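Local structure of formimidoylglutamase (Bacillus subtilis, 3M1R) at residues 43-48 / 130-135; 62-67 / 124-129; 94-97 / 101-104; 155-160 / 243-248; 166-171 / 288-293. The protein catalyses the manganese-dependent hydrolysis of N-formimidoyl-L-glutamate to L-glutamate and formamide, a step in the degradation of histidine. All blocks are in the same frame, centred on the assembly; numbering follows the deposited sequence.

Interaction 1: 43-48 / 130-135; sequences IGVPLS and NSISYS. With CA (calcium ion), chain B.
Ile132 carries this contact, and its side chain can be followed outward from the turn leading into helix 133-141 into the hydrophobic corner made by Val45 and Leu47. CB already lies 4.1 Å from Val45 CG1. The CG2 branch meets both partners: it comes to 3.6 Å from Val45 CG1, and on another flank it sits 4.0 Å from Leu47 CD2. The longer branch places CG1 between the backbone N and the carbonyl carbon (chi1 77°), and from there CD1 reaches on to Val45, 4.0 Å from its CB. Val45 and Ile132 therefore meet tip to tip, whereas Leu47 runs alongside Ile132, pointing the other way. Leu47 CD2 also rests 3.5 Å from Ser131 OG, a hydroxyl hydrogen-bonded to Asp129 and Ser50. With an alanine in place of Ile132, Val45 CG1 and Leu47 CD2 would probably lose the methyl they share, opening a gap between the 43-48 segment and the turn before the helix. Beside this apolar contact, Asn130 turns away to bind a calcium ion. Metal ligands carried on loops at the C-terminal ends of parallel strands are characteristic of the arginase-family alpha/beta fold.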
# COMPACT_ATOMS: atom_id res chain seq x y z
N ILE D 43 -15.87 17.23 20.50
CA ILE D 43 -16.33 15.95 21.04
C ILE D 43 -16.32 14.87 19.95
O ILE D 43 -16.76 15.09 18.82
CB ILE D 43 -17.74 16.07 21.68
CG1 ILE D 43 -18.08 14.82 22.50
CG2 ILE D 43 -18.81 16.33 20.65
CD1 ILE D 43 -19.37 14.96 23.25
N GLY D 44 -15.77 13.70 20.28
CA GLY D 44 -15.68 12.58 19.34
C GLY D 44 -16.83 11.60 19.49
O GLY D 44 -17.33 11.36 20.60
N VAL D 45 -17.26 11.04 18.36
CA VAL D 45 -18.33 10.03 18.33
C VAL D 45 -17.89 8.91 17.38
O VAL D 45 -18.28 8.89 16.22
CB VAL D 45 -19.66 10.61 17.82
CG1 VAL D 45 -20.78 9.55 17.86
CG2 VAL D 45 -20.05 11.85 18.60
N PRO D 46 -17.06 7.98 17.88
CA PRO D 46 -16.43 6.94 17.07
C PRO D 46 -17.35 5.76 16.75
O PRO D 46 -17.00 4.63 17.08
CB PRO D 46 -15.27 6.46 17.95
CG PRO D 46 -15.48 7.10 19.32
CD PRO D 46 -16.78 7.81 19.31
N LEU D 47 -18.51 6.02 16.15
CA LEU D 47 -19.43 4.95 15.75
C LEU D 47 -19.33 4.70 14.26
O LEU D 47 -19.45 5.62 13.45
CB LEU D 47 -20.87 5.33 16.12
CG LEU D 47 -22.02 4.37 15.77
CD1 LEU D 47 -22.04 3.17 16.69
CD2 LEU D 47 -23.34 5.08 15.86
N SER D 48 -19.11 3.44 13.88
CA SER D 48 -19.07 3.11 12.47
C SER D 48 -19.65 1.74 12.16
O SER D 48 -19.65 1.31 11.01
CB SER D 48 -17.63 3.22 11.93
OG SER D 48 -16.74 2.38 12.65
N ASN D 130 -22.49 8.33 9.23
CA ASN D 130 -23.60 9.24 9.05
C ASN D 130 -24.75 9.02 10.03
O ASN D 130 -25.55 9.92 10.28
CB ASN D 130 -24.10 9.25 7.59
CG ASN D 130 -24.53 10.64 7.13
OD1 ASN D 130 -24.48 10.95 5.93
ND2 ASN D 130 -24.92 11.51 8.09
N SER D 131 -24.82 7.81 10.59
CA SER D 131 -25.97 7.46 11.43
C SER D 131 -26.06 8.31 12.70
O SER D 131 -27.12 8.41 13.30
CB SER D 131 -25.92 5.99 11.82
OG SER D 131 -24.95 5.78 12.82
N ILE D 132 -24.94 8.93 13.12
CA ILE D 132 -24.93 9.68 14.38
C ILE D 132 -25.77 10.95 14.31
O ILE D 132 -26.13 11.51 15.34
CB ILE D 132 -23.49 10.07 14.85
CG1 ILE D 132 -22.94 11.26 14.05
CG2 ILE D 132 -22.54 8.87 14.75
CD1 ILE D 132 -21.64 11.86 14.63
N SER D 133 -26.09 11.39 13.10
CA SER D 133 -26.81 12.65 12.91
C SER D 133 -28.21 12.63 13.51
O SER D 133 -28.79 13.68 13.82
CB SER D 133 -26.87 13.04 11.43
OG SER D 133 -25.57 13.29 10.94
N TYR D 134 -28.76 11.43 13.67
CA TYR D 134 -30.05 11.35 14.33
C TYR D 134 -29.93 11.77 15.78
O TYR D 134 -30.66 12.65 16.24
CB TYR D 134 -30.63 9.95 14.25
CG TYR D 134 -31.80 9.77 15.18
CD1 TYR D 134 -33.09 10.13 14.78
CD2 TYR D 134 -31.63 9.24 16.45
CE1 TYR D 134 -34.17 9.97 15.62
CE2 TYR D 134 -32.72 9.07 17.31
CZ TYR D 134 -33.98 9.44 16.89
OH TYR D 134 -35.05 9.29 17.73
N SER D 135 -29.01 11.14 16.51
CA SER D 135 -28.88 11.43 17.94
C SER D 135 -28.37 12.86 18.25
O SER D 135 -28.82 13.49 19.20
CB SER D 135 -28.01 10.38 18.64
OG SER D 135 -28.61 9.09 18.59
CA CA B . -25.01 10.53 3.65

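Interaction 2: 62-67 / 124-129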
# COMPACT_ATOMS: atom_id res chain seq x y z
N GLY D 62 -9.90 10.29 16.02
CA GLY D 62 -8.48 10.28 16.31
C GLY D 62 -7.64 10.95 15.22
O GLY D 62 -6.76 11.75 15.53
N THR D 63 -7.92 10.65 13.95
CA THR D 63 -7.11 11.18 12.85
C THR D 63 -7.45 12.62 12.53
O THR D 63 -6.57 13.38 12.18
CB THR D 63 -7.16 10.32 11.57
OG1 THR D 63 -8.50 10.28 11.05
CG2 THR D 63 -6.68 8.91 11.89
N ILE D 64 -8.72 12.99 12.64
CA ILE D 64 -9.07 14.40 12.47
C ILE D 64 -8.44 15.24 13.59
O ILE D 64 -7.99 16.35 13.35
CB ILE D 64 -10.59 14.65 12.41
CG1 ILE D 64 -11.21 13.92 11.20
CG2 ILE D 64 -10.89 16.17 12.36
CD1 ILE D 64 -12.75 13.82 11.21
N ARG D 65 -8.41 14.71 14.81
CA ARG D 65 -7.78 15.48 15.92
C ARG D 65 -6.31 15.67 15.62
O ARG D 65 -5.76 16.74 15.83
CB ARG D 65 -7.92 14.76 17.26
CG ARG D 65 -9.29 14.86 17.96
CD ARG D 65 -9.23 14.15 19.33
NE ARG D 65 -10.41 14.38 20.16
CZ ARG D 65 -11.44 13.53 20.26
NH1 ARG D 65 -11.44 12.39 19.57
NH2 ARG D 65 -12.46 13.83 21.04
N GLN D 66 -5.68 14.63 15.09
CA GLN D 66 -4.26 14.68 14.84
C GLN D 66 -3.97 15.72 13.76
O GLN D 66 -3.02 16.50 13.89
CB GLN D 66 -3.74 13.30 14.45
CG GLN D 66 -2.35 12.99 14.96
CD GLN D 66 -1.81 11.68 14.38
OE1 GLN D 66 -2.55 10.90 13.78
NE2 GLN D 66 -0.51 11.45 14.55
N ALA D 67 -4.78 15.73 12.70
CA ALA D 67 -4.60 16.70 11.61
C ALA D 67 -4.83 18.11 12.15
O ALA D 67 -4.11 19.05 11.80
CB ALA D 67 -5.54 16.43 10.46
N LEU D 124 -18.40 20.90 18.33
CA LEU D 124 -17.65 20.54 17.14
C LEU D 124 -17.58 19.03 17.20
O LEU D 124 -16.72 18.47 17.88
CB LEU D 124 -16.25 21.15 17.15
CG LEU D 124 -16.13 22.60 16.63
CD1 LEU D 124 -17.17 23.49 17.27
CD2 LEU D 124 -14.75 23.17 16.86
N ILE D 125 -18.50 18.38 16.51
CA ILE D 125 -18.63 16.92 16.58
C ILE D 125 -17.82 16.20 15.52
O ILE D 125 -17.98 16.41 14.31
CB ILE D 125 -20.11 16.48 16.47
CG1 ILE D 125 -20.99 17.37 17.35
CG2 ILE D 125 -20.25 15.01 16.85
CD1 ILE D 125 -22.49 17.18 17.12
N LEU D 126 -16.94 15.31 15.97
CA LEU D 126 -16.18 14.45 15.06
C LEU D 126 -16.78 13.04 14.97
O LEU D 126 -16.66 12.24 15.90
CB LEU D 126 -14.71 14.37 15.52
CG LEU D 126 -13.74 15.53 15.21
CD1 LEU D 126 -14.45 16.85 14.98
CD2 LEU D 126 -12.63 15.67 16.26
N GLY D 127 -17.42 12.73 13.84
CA GLY D 127 -17.86 11.37 13.59
C GLY D 127 -16.66 10.48 13.27
O GLY D 127 -15.55 10.98 13.11
N GLY D 128 -16.88 9.17 13.15
CA GLY D 128 -18.21 8.59 13.22
C GLY D 128 -18.89 8.58 11.87
O GLY D 128 -18.57 9.37 11.00
N ASP D 129 -19.84 7.67 11.68
CA ASP D 129 -20.50 7.54 10.39
C ASP D 129 -21.77 8.39 10.35
O ASP D 129 -22.10 9.06 11.31
CB ASP D 129 -20.79 6.07 10.07
CG ASP D 129 -21.82 5.46 10.99
OD1 ASP D 129 -22.65 6.22 11.56
OD2 ASP D 129 -21.81 4.22 11.15
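Leu126 points from the strand toward the helix, and two consecutive residues there, Ile64 and Arg65, close on it. Ile64 brings its CG2 methyl, anti to its backbone N, to 4.1 Å from Leu126 CG, the two side chains passing each other at a slant. Arg65 touches with its aliphatic part: CG lies 3.8 Å from Leu126 CD2. Both contacts to Leu126 are apolar packing between buried residues. A third, looser approach runs past the leucine to the backbone, where Ile64 CD1 is 4.4 Å from Gly127 O.

One shell out is the charged end of Arg65. The chain runs extended from CG to NE (chi2 -177°, chi3 170°), and its guanidinium is held by two carboxylates, NE in a salt bridge with Asp89 and NH1 in another with Asp92; these salt bridges probably help to keep CG against the leucine. A buried arginine pinned in this way can lend its methylene groups to the core while its charge is balanced beyond it. Arg65 also packs on Ala13 of a neighbouring subunit. On the strand side, Gly127 is followed by a cis peptide bond to Gly128, on the way to the metal-binding loop.

The axes of segments 62-67 and 124-127 approach to 8.9 Å at 128° between their directions. Strand 121-127 runs between strands 39-45 and 283-289 in the parallel sheet, and helix 60-69 lies over it beside helix 300-318, whose Leu309 touches both Ile64 and Leu126.

Interaction 3: 94-97 / 101-104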
# COMPACT_ATOMS: atom_id res chain seq x y z
N ASP D 94 -18.88 7.30 24.66
CA ASP D 94 -18.69 5.86 24.73
C ASP D 94 -19.57 5.12 23.72
O ASP D 94 -20.77 5.37 23.61
CB ASP D 94 -18.96 5.35 26.13
CG ASP D 94 -18.84 3.86 26.23
OD1 ASP D 94 -17.70 3.36 26.26
OD2 ASP D 94 -19.89 3.18 26.24
N ILE D 95 -18.97 4.19 22.98
CA ILE D 95 -19.71 3.45 21.98
C ILE D 95 -19.74 1.97 22.35
O ILE D 95 -18.71 1.37 22.65
CB ILE D 95 -19.09 3.61 20.57
CG1 ILE D 95 -19.04 5.08 20.16
CG2 ILE D 95 -19.86 2.76 19.53
CD1 ILE D 95 -20.38 5.77 20.17
N HIS D 96 -20.93 1.37 22.32
CA HIS D 96 -21.03 -0.05 22.61
C HIS D 96 -20.40 -0.90 21.51
O HIS D 96 -20.72 -0.75 20.33
CB HIS D 96 -22.49 -0.46 22.77
CG HIS D 96 -22.65 -1.77 23.45
ND1 HIS D 96 -23.50 -1.95 24.52
CD2 HIS D 96 -22.05 -2.97 23.24
CE1 HIS D 96 -23.43 -3.21 24.93
NE2 HIS D 96 -22.55 -3.84 24.17
N VAL D 97 -19.50 -1.79 21.90
CA VAL D 97 -18.86 -2.69 20.94
C VAL D 97 -19.92 -3.40 20.09
O VAL D 97 -19.78 -3.52 18.87
CB VAL D 97 -17.99 -3.76 21.64
CG1 VAL D 97 -17.29 -4.64 20.58
CG2 VAL D 97 -16.98 -3.12 22.58
N VAL D 101 -28.05 0.37 18.85
CA VAL D 101 -29.13 1.15 19.44
C VAL D 101 -28.68 1.72 20.78
O VAL D 101 -29.02 2.85 21.15
CB VAL D 101 -30.39 0.30 19.65
CG1 VAL D 101 -31.42 1.08 20.47
CG2 VAL D 101 -30.95 -0.16 18.30
N LYS D 102 -27.91 0.94 21.52
CA LYS D 102 -27.38 1.39 22.79
C LYS D 102 -26.44 2.56 22.54
O LYS D 102 -26.49 3.57 23.24
CB LYS D 102 -26.63 0.24 23.45
CG LYS D 102 -26.65 0.27 24.95
CD LYS D 102 -26.08 -1.02 25.53
CE LYS D 102 -26.86 -2.24 25.06
NZ LYS D 102 -28.23 -2.31 25.66
N SER D 103 -25.60 2.42 21.52
CA SER D 103 -24.65 3.46 21.14
C SER D 103 -25.34 4.79 20.86
O SER D 103 -24.88 5.86 21.31
CB SER D 103 -23.85 3.02 19.91
OG SER D 103 -22.83 2.12 20.27
N HIS D 104 -26.44 4.73 20.13
CA HIS D 104 -27.22 5.93 19.83
C HIS D 104 -27.76 6.60 21.08
O HIS D 104 -27.74 7.83 21.18
CB HIS D 104 -28.34 5.63 18.84
CG HIS D 104 -27.89 5.68 17.41
ND1 HIS D 104 -27.80 6.86 16.71
CD2 HIS D 104 -27.48 4.71 16.57
CE1 HIS D 104 -27.36 6.61 15.49
NE2 HIS D 104 -27.16 5.31 15.38
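Ile95 is the first residue of the loop to touch the helix, through the methyl branch CG2, which stands 3.1 Å from Ser103 OG. That is a close approach for a carbon and an oxygen, and the isoleucine also leans on Pro46 and Leu47. At His96 the backbone takes over: its N donates to Ser103 OG at 2.9 Å, a bent bond with an angle of 131° at the hydrogen. The hydroxyl oxygen thus faces both a loop N-H and a methyl. Here the chain is passing from strand 87-93 into helix 100-117, the loop that opens a beta-alpha-beta crossover to strand 121-127, passing strand 39-45. The His96 ring, with CG anti to the backbone N (chi1 -163°), presents an edge to Lys102, whose methylenes lie there with CD near the ring plane; the modelled closeness of CD to ND1 is doubtful. Lys102 bends at its last two torsions, and its NZ ends 4.9 Å from His96 ND1. Were His96 an alanine, the methylenes of Lys102 would probably lose their flat neighbour and the lysine be set free to turn. Val97 then points away from the helix; its carbonyl oxygen accepts from Lys49 NZ, and its side chain packs on Ser51 of a neighbouring subunit.

Interaction 4: 155-160 / 243-248. With CA (calcium ion), chain C; CA (calcium ion), chain B.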
# COMPACT_ATOMS: atom_id res chain seq x y z
N HIS D 155 -26.02 12.52 -0.84
CA HIS D 155 -27.19 11.64 -0.68
C HIS D 155 -28.25 12.22 0.24
O HIS D 155 -27.92 12.93 1.19
CB HIS D 155 -26.79 10.29 -0.09
CG HIS D 155 -25.52 9.74 -0.65
ND1 HIS D 155 -24.28 10.14 -0.20
CD2 HIS D 155 -25.29 8.85 -1.63
CE1 HIS D 155 -23.34 9.49 -0.86
NE2 HIS D 155 -23.92 8.71 -1.75
N HIS D 156 -29.50 11.86 -0.01
CA HIS D 156 -30.64 12.34 0.78
C HIS D 156 -30.59 11.83 2.21
O HIS D 156 -30.94 12.55 3.15
CB HIS D 156 -31.97 11.93 0.14
CG HIS D 156 -32.25 12.61 -1.16
ND1 HIS D 156 -32.41 13.97 -1.27
CD2 HIS D 156 -32.40 12.11 -2.41
CE1 HIS D 156 -32.64 14.29 -2.54
NE2 HIS D 156 -32.64 13.18 -3.25
N ASP D 157 -30.13 10.59 2.37
CA ASP D 157 -30.08 9.92 3.67
C ASP D 157 -31.43 9.78 4.34
O ASP D 157 -31.54 10.00 5.55
CB ASP D 157 -29.14 10.62 4.64
CG ASP D 157 -27.71 10.22 4.45
OD1 ASP D 157 -27.42 9.45 3.51
OD2 ASP D 157 -26.87 10.67 5.26
N VAL D 158 -32.43 9.41 3.56
CA VAL D 158 -33.74 9.14 4.08
C VAL D 158 -34.12 7.66 3.88
O VAL D 158 -35.29 7.34 3.63
CB VAL D 158 -34.79 10.05 3.41
CG1 VAL D 158 -34.61 11.51 3.89
CG2 VAL D 158 -34.70 9.94 1.90
N ARG D 159 -33.14 6.77 4.00
CA ARG D 159 -33.36 5.33 3.77
C ARG D 159 -34.38 4.73 4.73
O ARG D 159 -34.47 5.14 5.88
CB ARG D 159 -32.04 4.55 3.90
CG ARG D 159 -31.28 4.38 2.59
CD ARG D 159 -30.03 3.53 2.81
NE ARG D 159 -29.20 3.44 1.61
CZ ARG D 159 -29.18 2.41 0.77
NH1 ARG D 159 -28.39 2.43 -0.30
NH2 ARG D 159 -29.95 1.35 1.00
N ASN D 160 -35.13 3.73 4.26
CA ASN D 160 -36.09 3.04 5.12
C ASN D 160 -35.34 2.32 6.25
O ASN D 160 -34.21 1.88 6.07
CB ASN D 160 -36.97 2.06 4.33
CG ASN D 160 -36.21 0.81 3.88
OD1 ASN D 160 -35.90 -0.07 4.69
ND2 ASN D 160 -35.92 0.73 2.58
N SER D 243 -24.34 20.06 9.30
CA SER D 243 -23.90 18.67 9.17
C SER D 243 -23.09 18.47 7.90
O SER D 243 -23.62 18.54 6.79
CB SER D 243 -25.09 17.70 9.18
OG SER D 243 -24.63 16.35 9.22
N VAL D 244 -21.80 18.22 8.07
CA VAL D 244 -20.95 18.00 6.91
C VAL D 244 -20.65 16.52 6.72
O VAL D 244 -19.94 15.91 7.52
CB VAL D 244 -19.63 18.74 7.02
CG1 VAL D 244 -18.80 18.46 5.76
CG2 VAL D 244 -19.88 20.23 7.19
N ASP D 245 -21.21 15.95 5.66
CA ASP D 245 -20.90 14.60 5.26
C ASP D 245 -19.83 14.74 4.19
O ASP D 245 -20.07 15.32 3.14
CB ASP D 245 -22.15 13.92 4.70
CG ASP D 245 -21.89 12.50 4.21
OD1 ASP D 245 -20.76 12.14 3.82
OD2 ASP D 245 -22.85 11.73 4.22
N MSE D 246 -18.64 14.26 4.49
CA MSE D 246 -17.49 14.55 3.66
C MSE D 246 -17.62 13.96 2.26
O MSE D 246 -16.91 14.38 1.35
CB MSE D 246 -16.18 14.10 4.34
CG MSE D 246 -15.82 14.93 5.58
SE MSE D 246 -15.44 16.84 5.24
CE MSE D 246 -13.68 16.59 4.41
N ASP D 247 -18.54 13.02 2.07
CA ASP D 247 -18.66 12.42 0.75
C ASP D 247 -19.38 13.33 -0.24
O ASP D 247 -19.49 13.00 -1.42
CB ASP D 247 -19.24 10.99 0.78
CG ASP D 247 -20.69 10.95 1.18
OD1 ASP D 247 -21.42 11.97 0.97
OD2 ASP D 247 -21.10 9.89 1.71
N VAL D 248 -19.81 14.50 0.23
CA VAL D 248 -20.26 15.56 -0.68
C VAL D 248 -19.09 16.00 -1.57
O VAL D 248 -19.28 16.52 -2.67
CB VAL D 248 -20.79 16.78 0.12
CG1 VAL D 248 -19.62 17.63 0.68
CG2 VAL D 248 -21.70 17.63 -0.74
CA CA C . -23.35 10.89 1.85
CA CA B . -25.01 10.53 3.65
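The His155 ring turns one edge to the carboxylate of Asp247, whose CG lies in the ring plane, and the two flat groups stand 70° apart. Asp247 OD2 comes in obliquely, 3.4 Å from His155 CE1. What brings them together is the calcium ion of chain C, which takes His155 ND1 at 2.4 Å. Asp247 grips the same ion with both oxygens, OD1 at 2.4 Å and OD2 at 2.5 Å; its chi1 of 69° swings the carboxylate toward the ion so that both can reach it.

The second ion, the calcium of chain B, is chelated by the Asp157 carboxylate, through OD1 at 2.6 Å and OD2 at 2.5 Å. Asp245 joins the two sites: a single oxygen, OD2, binds the chain B calcium at 2.5 Å and the chain C calcium at 2.6 Å. Asp153 also serves both ions, and Asn130 completes the protein ligands of the chain B site.

Without the cations, this gathering of carboxylates would probably be unfavourable, because like charges would face each other, Asp157 OD2 and Asp245 OD2 both turning to the same ion. The ligands coincide with those inferred for the two manganese ions of the enzyme, so calcium probably occupies the catalytic metal sites. In the arginase family a carboxylate-bridged manganese pair activates water to attack the substrate, which is consistent with the hydrolysis performed here.

Interaction 5: 166-171 / 288-293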
# COMPACT_ATOMS: atom_id res chain seq x y z
N PRO D 166 -31.09 1.14 12.32
CA PRO D 166 -30.57 2.51 12.29
C PRO D 166 -29.28 2.56 11.47
O PRO D 166 -28.20 2.85 12.00
CB PRO D 166 -30.28 2.83 13.76
CG PRO D 166 -31.10 1.85 14.54
CD PRO D 166 -31.15 0.60 13.69
N THR D 167 -29.40 2.25 10.18
CA THR D 167 -28.23 2.18 9.32
C THR D 167 -27.74 3.55 8.92
O THR D 167 -28.37 4.58 9.21
CB THR D 167 -28.43 1.29 8.04
OG1 THR D 167 -29.60 1.70 7.31
CG2 THR D 167 -28.55 -0.17 8.41
N ASN D 168 -26.60 3.52 8.26
CA ASN D 168 -25.89 4.68 7.77
C ASN D 168 -26.81 5.71 7.15
O ASN D 168 -26.70 6.90 7.43
CB ASN D 168 -24.87 4.23 6.72
CG ASN D 168 -23.54 4.87 6.92
OD1 ASN D 168 -23.24 5.32 8.02
ND2 ASN D 168 -22.73 4.93 5.86
N GLY D 169 -27.72 5.23 6.31
CA GLY D 169 -28.51 6.11 5.47
C GLY D 169 -29.85 6.53 6.01
O GLY D 169 -30.65 7.13 5.28
N THR D 170 -30.12 6.26 7.29
CA THR D 170 -31.47 6.50 7.81
C THR D 170 -31.68 7.76 8.67
O THR D 170 -32.82 8.05 9.04
CB THR D 170 -31.98 5.30 8.63
OG1 THR D 170 -31.24 5.22 9.87
CG2 THR D 170 -31.81 4.00 7.86
N PRO D 171 -30.60 8.51 8.98
CA PRO D 171 -30.77 9.50 10.05
C PRO D 171 -31.92 10.46 9.77
O PRO D 171 -32.71 10.75 10.66
CB PRO D 171 -29.46 10.30 10.01
CG PRO D 171 -28.56 9.59 9.09
CD PRO D 171 -29.39 8.76 8.18
N ILE D 288 -18.94 16.52 11.57
CA ILE D 288 -18.34 15.99 10.37
C ILE D 288 -18.46 14.48 10.37
O ILE D 288 -18.07 13.82 11.35
CB ILE D 288 -16.88 16.39 10.30
CG1 ILE D 288 -16.79 17.92 10.29
CG2 ILE D 288 -16.20 15.77 9.06
CD1 ILE D 288 -15.39 18.42 10.40
N VAL D 289 -19.03 13.94 9.31
CA VAL D 289 -19.20 12.50 9.22
C VAL D 289 -18.61 11.93 7.95
O VAL D 289 -18.27 12.66 7.01
CB VAL D 289 -20.70 12.09 9.32
CG1 VAL D 289 -21.26 12.41 10.69
CG2 VAL D 289 -21.53 12.77 8.22
N GLU D 290 -18.46 10.61 7.97
CA GLU D 290 -18.13 9.79 6.81
C GLU D 290 -16.68 9.89 6.36
O GLU D 290 -16.34 9.51 5.24
CB GLU D 290 -19.13 10.03 5.67
CG GLU D 290 -20.54 9.51 6.01
CD GLU D 290 -20.64 7.96 6.13
OE1 GLU D 290 -21.19 7.45 7.13
OE2 GLU D 290 -20.19 7.24 5.21
N VAL D 291 -15.80 10.34 7.24
CA VAL D 291 -14.37 10.19 7.00
C VAL D 291 -13.91 8.78 7.38
O VAL D 291 -14.15 8.33 8.50
CB VAL D 291 -13.57 11.24 7.77
CG1 VAL D 291 -12.07 11.00 7.61
CG2 VAL D 291 -13.96 12.63 7.29
N ASP D 292 -13.23 8.09 6.47
CA ASP D 292 -12.72 6.76 6.79
C ASP D 292 -11.20 6.69 6.57
O ASP D 292 -10.72 6.49 5.47
CB ASP D 292 -13.47 5.69 5.99
CG ASP D 292 -13.12 4.25 6.43
OD1 ASP D 292 -12.10 4.06 7.14
OD2 ASP D 292 -13.86 3.31 6.05
N PRO D 293 -10.45 6.86 7.65
CA PRO D 293 -8.99 6.83 7.58
C PRO D 293 -8.43 5.56 6.94
O PRO D 293 -7.36 5.65 6.33
CB PRO D 293 -8.57 6.88 9.05
CG PRO D 293 -9.75 7.41 9.77
CD PRO D 293 -10.94 6.99 9.03
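Asn168 and Glu290 reach for each other from opposite directions and meet amide against carboxylate, the two planes 61° apart. The grip between them is slack. Asn168 ND2 gives weak hydrogen bonds to both carboxylate oxygens, to OE1 at 3.2 Å and to OE2 at 3.5 Å, the first strongly bent at 129°. Asn168 OD1 is close to the same carboxylate, 3.1 Å from Glu290 OE1, but both are acceptors and cannot bond. A shared neighbour probably helps to explain the closeness: Asn130 N donates to Glu290 OE1 and, weakly, to Asn168 OD1.

The firm side is that of Glu290. It is buried just beyond strand 283-289, at the C-terminal ends of the parallel strands where arginase-family enzymes carry their metals, and its side chain is about 5 Å from a calcium ion at the nearest atoms. It packs on Asp129 and Asp245. A bend in the chain turns the carboxylate toward the Asn130 backbone, and the hydrogen bond there ties it to a metal-binding residue, consistent with a second-shell role.

The asparagine side is looser. Asn168 is partly exposed and belongs to a type I beta turn, closed by Thr170 N to Thr167 O at 3.1 Å. Leading into that turn, Pro166 and Thr167 are poorly ordered, although they pack on Thr98 and Val97 of a neighbouring subunit.

In the fold
From the N terminus, interaction 1 closes the widest of the early loops, bringing the end of strand 39-45 against the start of helix 133-141. Within that loop lies interaction 2, which sets helix 60-69 on strand 121-127, and within interaction 2 in turn lies the short-range interaction 3, at the entry to helix 100-117. Interactions 4 and 5 open only after this nest is complete. They cross, their segments alternating along the chain, and tie the long loop between strand 147-152 and helix 171-178 to the neighbouring strands 239-245 and 283-289. Interactions 1 and 4 share the calcium ion of chain B, and interaction 5 lies beside both, at the C-terminal ends of the strands of one parallel sheet.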